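Local coordinates for Alr4995 protein (Nostoc sp., PDB 6LRF) that acts as a bifunctional arginine dihydrolase and ornithine cyclodeaminase, probably converting arginine to ornithine and then ornithine to proline, at residues N79-R84 with K150-E155; D55-Q60 with P95-W100. One frame throughout, in Å; residues are numbered along the deposited sequence.

Contact 1 (N79-R84 with K150-E155); sequences NVVLSR and KWLDIE
Asn79 ND2 donates to a water at 2.9 Å, and that water donates in turn to Leu152 O at 3.1 Å. No direct hydrogen bond joins the two segments, so this single water carries the polar link. It ties the start of strand 79-82 to the C-terminal part of helix 145-152, next to Asp153, which has positive phi. Beside the water, Asn79 CB rests on Leu152 CD2 at 3.6 Å. Strand 79-82 is the middle strand of a small three-stranded sheet, between 73-76 and 107-109, in the five-bladed alpha/beta propeller (pentein fold) expected of the GME family. The helix lies against this sheet through apolar side chains. Val81 sends both methyls to the Trp151 indole. CG2 meets the ring at its edge, near its plane, 3.9 Å from Trp151 CE3. With CG1 anti to the backbone N (chi1 -177°), the other methyl reaches the same ring, 4.1 Å from Trp151 CZ3. Val81 CG2 also touches Leu152 CG at 4.0 Å, which places this methyl between Trp151 and Leu152. Leu152 is buried and packs further on Leu74 and Leu76 of strand 73-76. The Trp151 ring stacks with that of Tyr109 on strand 107-109.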
loop_
_atom_site.group_PDB
_atom_site.type_symbol
_atom_site.label_atom_id
_atom_site.label_comp_id
_atom_site.label_asym_id
_atom_site.label_seq_id
_atom_site.Cartn_x
_atom_site.Cartn_y
_atom_site.Cartn_z
ATOM N N ASN B 79 -10.172 -26.184 -56.382
ATOM C CA ASN B 79 -11.105 -26.198 -55.247
ATOM C C ASN B 79 -11.203 -24.858 -54.516
ATOM O O ASN B 79 -10.196 -24.176 -54.343
ATOM C CB ASN B 79 -10.692 -27.272 -54.243
ATOM C CG ASN B 79 -10.803 -28.660 -54.812
ATOM O OD1 ASN B 79 -11.845 -29.032 -55.361
ATOM N ND2 ASN B 79 -9.719 -29.428 -54.717
ATOM N N VAL B 80 -12.404 -24.491 -54.077
ATOM C CA VAL B 80 -12.551 -23.330 -53.208
ATOM C C VAL B 80 -13.425 -23.710 -52.015
ATOM O O VAL B 80 -14.414 -24.420 -52.170
ATOM C CB VAL B 80 -13.137 -22.086 -53.968
ATOM C CG1 VAL B 80 -14.262 -22.484 -54.857
ATOM C CG2 VAL B 80 -13.624 -21.010 -52.990
ATOM N N VAL B 81 -13.020 -23.297 -50.813
ATOM C CA VAL B 81 -13.930 -23.321 -49.671
ATOM C C VAL B 81 -14.508 -21.915 -49.595
ATOM O O VAL B 81 -13.773 -20.942 -49.438
ATOM C CB VAL B 81 -13.254 -23.701 -48.337
ATOM C CG1 VAL B 81 -14.309 -23.771 -47.205
ATOM C CG2 VAL B 81 -12.525 -25.041 -48.466
ATOM N N LEU B 82 -15.821 -21.819 -49.773
ATOM C CA LEU B 82 -16.538 -20.558 -49.707
ATOM C C LEU B 82 -16.518 -19.991 -48.290
ATOM O O LEU B 82 -16.711 -20.723 -47.333
ATOM C CB LEU B 82 -17.984 -20.772 -50.163
ATOM C CG LEU B 82 -18.859 -19.553 -50.430
ATOM C CD1 LEU B 82 -18.380 -18.813 -51.667
ATOM C CD2 LEU B 82 -20.316 -20.002 -50.598
ATOM N N SER B 83 -16.303 -18.693 -48.153
ATOM C CA SER B 83 -16.461 -18.080 -46.843
ATOM C C SER B 83 -17.892 -18.163 -46.339
ATOM O O SER B 83 -18.854 -18.010 -47.106
ATOM C CB SER B 83 -16.017 -16.623 -46.870
ATOM O OG SER B 83 -14.601 -16.548 -46.955
ATOM N N ARG B 84 -18.015 -18.439 -45.044
ATOM C CA ARG B 84 -19.250 -18.217 -44.319
ATOM C C ARG B 84 -18.984 -17.104 -43.287
ATOM O O ARG B 84 -18.251 -17.315 -42.314
ATOM C CB ARG B 84 -19.734 -19.506 -43.649
ATOM C CG ARG B 84 -21.020 -19.357 -42.813
ATOM C CD ARG B 84 -22.131 -18.636 -43.572
ATOM N NE ARG B 84 -23.373 -18.541 -42.799
ATOM C CZ ARG B 84 -24.477 -17.917 -43.213
ATOM N NH1 ARG B 84 -25.558 -17.887 -42.441
ATOM N NH2 ARG B 84 -24.503 -17.320 -44.402
ATOM N N LYS B 150 -9.533 -31.460 -45.288
ATOM C CA LYS B 150 -10.211 -32.538 -46.014
ATOM C C LYS B 150 -10.556 -32.131 -47.450
ATOM O O LYS B 150 -10.319 -32.878 -48.388
ATOM C CB LYS B 150 -11.482 -32.936 -45.258
ATOM C CG LYS B 150 -12.318 -34.009 -45.922
ATOM C CD LYS B 150 -13.540 -34.376 -45.076
ATOM C CE LYS B 150 -14.483 -33.189 -44.897
ATOM N NZ LYS B 150 -15.793 -33.624 -44.326
ATOM N N TRP B 151 -11.092 -30.928 -47.610
ATOM C CA TRP B 151 -11.565 -30.453 -48.906
ATOM C C TRP B 151 -10.472 -29.915 -49.812
ATOM O O TRP B 151 -10.614 -29.935 -51.040
ATOM C CB TRP B 151 -12.610 -29.365 -48.710
ATOM C CG TRP B 151 -13.923 -29.870 -48.238
ATOM C CD1 TRP B 151 -14.413 -31.146 -48.359
ATOM C CD2 TRP B 151 -14.939 -29.111 -47.587
ATOM N NE1 TRP B 151 -15.677 -31.221 -47.815
ATOM C CE2 TRP B 151 -16.023 -29.981 -47.342
ATOM C CE3 TRP B 151 -15.038 -27.776 -47.177
ATOM C CZ2 TRP B 151 -17.186 -29.560 -46.711
ATOM C CZ3 TRP B 151 -16.202 -27.358 -46.561
ATOM C CH2 TRP B 151 -17.258 -28.248 -46.332
ATOM N N LEU B 152 -9.392 -29.397 -49.233
ATOM C CA LEU B 152 -8.323 -28.894 -50.081
ATOM C C LEU B 152 -7.157 -29.877 -50.130
ATOM O O LEU B 152 -6.172 -29.631 -50.822
ATOM C CB LEU B 152 -7.859 -27.520 -49.617
ATOM C CG LEU B 152 -8.919 -26.415 -49.622
ATOM C CD1 LEU B 152 -8.286 -25.116 -49.239
ATOM C CD2 LEU B 152 -9.600 -26.262 -50.977
ATOM N N ASP B 153 -7.295 -30.988 -49.399
ATOM C CA ASP B 153 -6.285 -32.052 -49.331
ATOM C C ASP B 153 -4.887 -31.510 -48.959
ATOM O O ASP B 153 -3.926 -31.650 -49.722
ATOM C CB ASP B 153 -6.234 -32.812 -50.671
ATOM C CG ASP B 153 -5.840 -34.285 -50.510
ATOM O OD1 ASP B 153 -5.798 -34.780 -49.365
ATOM O OD2 ASP B 153 -5.590 -34.962 -51.536
ATOM N N ILE B 154 -4.778 -30.908 -47.777
ATOM C CA ILE B 154 -3.557 -30.217 -47.380
ATOM C C ILE B 154 -3.375 -30.214 -45.863
ATOM O O ILE B 154 -4.353 -30.323 -45.127
ATOM C CB ILE B 154 -3.554 -28.768 -47.913
ATOM C CG1 ILE B 154 -2.160 -28.160 -47.788
ATOM C CG2 ILE B 154 -4.605 -27.918 -47.212
ATOM C CD1 ILE B 154 -1.897 -27.026 -48.727
ATOM N N GLU B 155 -2.122 -30.123 -45.405
ATOM C CA GLU B 155 -1.815 -29.977 -43.979
ATOM C C GLU B 155 -2.189 -28.582 -43.483
ATOM O O GLU B 155 -1.709 -27.587 -44.020
ATOM C CB GLU B 155 -0.328 -30.228 -43.699
ATOM C CG GLU B 155 0.060 -30.041 -42.228
ATOM C CD GLU B 155 1.557 -30.202 -41.979
ATOM O OE1 GLU B 155 2.356 -29.513 -42.646
ATOM O OE2 GLU B 155 1.933 -31.017 -41.116
HETATM O O HOH W 1 -7.228 -28.577 -53.519
#

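Contact 2 (D55-Q60 with P95-W100); sequences DLVTPQ and PYFKEW
Gln60 stacks on Tyr96, its amide plane only 9° from that of the ring. The contact joins the end of strand 53-56 and the loop after it to helix 93-103, in the alpha/beta propeller (pentein fold) of guanidine-modifying enzymes. The Gln60-Tyr96 pair is its tight part, although it lies at a partly exposed end. Gln60 CG sits over the ring centre in a CH-pi contact, 3.5 Å from the Tyr96 centroid. A bend at chi2 (-72°) turns the amide over the CD1/CE1 side, with OE1 toward OH. Gln60 CD comes to 3.3 Å from Tyr96 CE1. Gln60 NE2 donates to Thr58 O at 3.0 Å. This bond is bent (146°) and comes from above the Thr58 carbonyl plane; it probably helps to set the amide's rotation.

The buried Val57 packs more loosely. Its CG2 stands 4.3 Å from Phe97 CE1, at the ring edge, and 4.4 Å from Trp100 CD1, which it meets obliquely. Val57 and Trp100 both pack on Leu8 of strand 6-9. Leu56 is exposed and marginal, its CB pointing away from the helix. At the strand end, Asp55 crosses Trp100 at about a right angle. A salt bridge from Asp55 OD1 to Arg6 NH2 probably helps to hold the carboxylate there. Asp55 OD2 lies in the plane of the indole at its edge, 3.6 Å from Trp100 CZ2.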
loop_
_atom_site.group_PDB
_atom_site.type_symbol
_atom_site.label_atom_id
_atom_site.label_comp_id
_atom_site.label_asym_id
_atom_site.label_seq_id
_atom_site.Cartn_x
_atom_site.Cartn_y
_atom_site.Cartn_z
ATOM N N ASP B 55 -9.110 -10.349 -62.558
ATOM C CA ASP B 55 -10.539 -10.464 -62.782
ATOM C C ASP B 55 -11.272 -9.600 -61.781
ATOM O O ASP B 55 -10.737 -9.274 -60.722
ATOM C CB ASP B 55 -11.011 -11.911 -62.652
ATOM C CG ASP B 55 -10.436 -12.816 -63.727
ATOM O OD1 ASP B 55 -10.209 -12.342 -64.869
ATOM O OD2 ASP B 55 -10.218 -14.010 -63.425
ATOM N N LEU B 56 -12.505 -9.242 -62.116
ATOM C CA LEU B 56 -13.310 -8.392 -61.259
ATOM C C LEU B 56 -14.657 -9.036 -60.984
ATOM O O LEU B 56 -15.233 -9.648 -61.876
ATOM C CB LEU B 56 -13.506 -7.016 -61.899
ATOM C CG LEU B 56 -12.254 -6.211 -62.264
ATOM C CD1 LEU B 56 -12.670 -4.912 -62.939
ATOM C CD2 LEU B 56 -11.401 -5.909 -61.034
ATOM N N VAL B 57 -15.131 -8.918 -59.740
ATOM C CA VAL B 57 -16.502 -9.257 -59.357
ATOM C C VAL B 57 -17.378 -8.061 -59.678
ATOM O O VAL B 57 -16.910 -6.932 -59.589
ATOM C CB VAL B 57 -16.646 -9.561 -57.832
ATOM C CG1 VAL B 57 -18.080 -9.984 -57.485
ATOM C CG2 VAL B 57 -15.642 -10.603 -57.370
ATOM N N THR B 58 -18.640 -8.284 -60.028
ATOM C CA THR B 58 -19.559 -7.166 -60.232
ATOM C C THR B 58 -20.030 -6.585 -58.904
ATOM O O THR B 58 -20.728 -7.264 -58.145
ATOM C CB THR B 58 -20.783 -7.587 -61.038
ATOM O OG1 THR B 58 -20.358 -8.120 -62.295
ATOM C CG2 THR B 58 -21.684 -6.398 -61.263
ATOM N N PRO B 59 -19.655 -5.325 -58.621
ATOM C CA PRO B 59 -20.042 -4.674 -57.360
ATOM C C PRO B 59 -21.552 -4.626 -57.183
ATOM O O PRO B 59 -22.293 -4.596 -58.160
ATOM C CB PRO B 59 -19.451 -3.261 -57.485
ATOM C CG PRO B 59 -19.148 -3.081 -58.940
ATOM C CD PRO B 59 -18.842 -4.442 -59.475
ATOM N N GLN B 60 -22.002 -4.648 -55.938
ATOM C CA GLN B 60 -23.424 -4.671 -55.645
ATOM C C GLN B 60 -23.759 -3.604 -54.603
ATOM O O GLN B 60 -23.056 -3.468 -53.596
ATOM C CB GLN B 60 -23.844 -6.057 -55.152
ATOM C CG GLN B 60 -23.470 -7.203 -56.099
ATOM C CD GLN B 60 -24.322 -7.236 -57.355
ATOM O OE1 GLN B 60 -25.507 -6.899 -57.321
ATOM N NE2 GLN B 60 -23.727 -7.653 -58.469
ATOM N N PRO B 95 -23.672 -15.038 -51.906
ATOM C CA PRO B 95 -24.146 -15.436 -53.235
ATOM C C PRO B 95 -23.294 -14.895 -54.390
ATOM O O PRO B 95 -23.024 -15.641 -55.333
ATOM C CB PRO B 95 -25.556 -14.842 -53.283
ATOM C CG PRO B 95 -25.992 -14.871 -51.872
ATOM C CD PRO B 95 -24.773 -14.483 -51.093
ATOM N N TYR B 96 -22.856 -13.641 -54.304
ATOM C CA TYR B 96 -22.113 -13.025 -55.398
ATOM C C TYR B 96 -20.733 -13.628 -55.547
ATOM O O TYR B 96 -20.264 -13.837 -56.674
ATOM C CB TYR B 96 -22.025 -11.514 -55.193
ATOM C CG TYR B 96 -23.394 -10.911 -55.169
ATOM C CD1 TYR B 96 -24.114 -10.763 -56.347
ATOM C CD2 TYR B 96 -24.002 -10.542 -53.970
ATOM C CE1 TYR B 96 -25.389 -10.236 -56.347
ATOM C CE2 TYR B 96 -25.284 -10.000 -53.958
ATOM C CZ TYR B 96 -25.971 -9.854 -55.158
ATOM O OH TYR B 96 -27.246 -9.330 -55.190
ATOM N N PHE B 97 -20.094 -13.936 -54.415
ATOM C CA PHE B 97 -18.788 -14.587 -54.443
ATOM C C PHE B 97 -18.939 -16.001 -55.002
ATOM O O PHE B 97 -18.186 -16.416 -55.891
ATOM C CB PHE B 97 -18.150 -14.604 -53.040
ATOM C CG PHE B 97 -17.596 -13.267 -52.605
ATOM C CD1 PHE B 97 -17.025 -12.397 -53.533
ATOM C CD2 PHE B 97 -17.633 -12.880 -51.275
ATOM C CE1 PHE B 97 -16.494 -11.172 -53.147
ATOM C CE2 PHE B 97 -17.091 -11.650 -50.875
ATOM C CZ PHE B 97 -16.522 -10.796 -51.823
ATOM N N LYS B 98 -19.928 -16.733 -54.500
ATOM C CA LYS B 98 -20.182 -18.085 -54.979
ATOM C C LYS B 98 -20.429 -18.108 -56.503
ATOM O O LYS B 98 -19.926 -18.987 -57.231
ATOM C CB LYS B 98 -21.374 -18.693 -54.237
ATOM C CG LYS B 98 -21.673 -20.094 -54.670
ATOM C CD LYS B 98 -22.853 -20.676 -53.930
ATOM C CE LYS B 98 -22.910 -22.167 -54.198
ATOM N NZ LYS B 98 -24.118 -22.804 -53.614
ATOM N N GLU B 99 -21.196 -17.125 -56.974
ATOM C CA GLU B 99 -21.485 -16.991 -58.401
ATOM C C GLU B 99 -20.198 -16.823 -59.191
ATOM O O GLU B 99 -20.012 -17.464 -60.215
ATOM C CB GLU B 99 -22.402 -15.803 -58.676
ATOM C CG GLU B 99 -22.867 -15.731 -60.128
ATOM C CD GLU B 99 -23.764 -14.529 -60.385
ATOM O OE1 GLU B 99 -23.264 -13.381 -60.261
ATOM O OE2 GLU B 99 -24.977 -14.735 -60.670
ATOM N N TRP B 100 -19.308 -15.960 -58.724
ATOM C CA TRP B 100 -18.058 -15.784 -59.439
ATOM C C TRP B 100 -17.270 -17.097 -59.485
ATOM O O TRP B 100 -16.770 -17.485 -60.536
ATOM C CB TRP B 100 -17.200 -14.672 -58.826
ATOM C CG TRP B 100 -16.015 -14.386 -59.710
ATOM C CD1 TRP B 100 -15.935 -13.448 -60.715
ATOM C CD2 TRP B 100 -14.757 -15.073 -59.704
ATOM N NE1 TRP B 100 -14.700 -13.505 -61.313
ATOM C CE2 TRP B 100 -13.960 -14.495 -60.719
ATOM C CE3 TRP B 100 -14.227 -16.120 -58.943
ATOM C CZ2 TRP B 100 -12.661 -14.929 -60.988
ATOM C CZ3 TRP B 100 -12.938 -16.550 -59.212
ATOM C CH2 TRP B 100 -12.169 -15.953 -60.226
#

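Overall arrangement
Both contacts lie in the GME-family domain, which probably carries the arginine dihydrolase activity. They are on the same side of the chain's centre, with their own centres about 19 Å apart. Their segments alternate along the chain: 55-60, 79-84, 95-100, then 150-155. Two small three-stranded sheets take part, one holding strand 53-56 and the other strand 79-82. Helix 93-103 packs between them. Its Trp100 meets Leu8 of strand 6-9, while Phe101 meets Val80 and Leu82. Leu82 CD1 also lies 3.8 Å from Lys98 CA. Strand 79-82 lies between two helices: Asn79 and Val81 face helix 145-152, Val80 and Leu82 face helix 93-103.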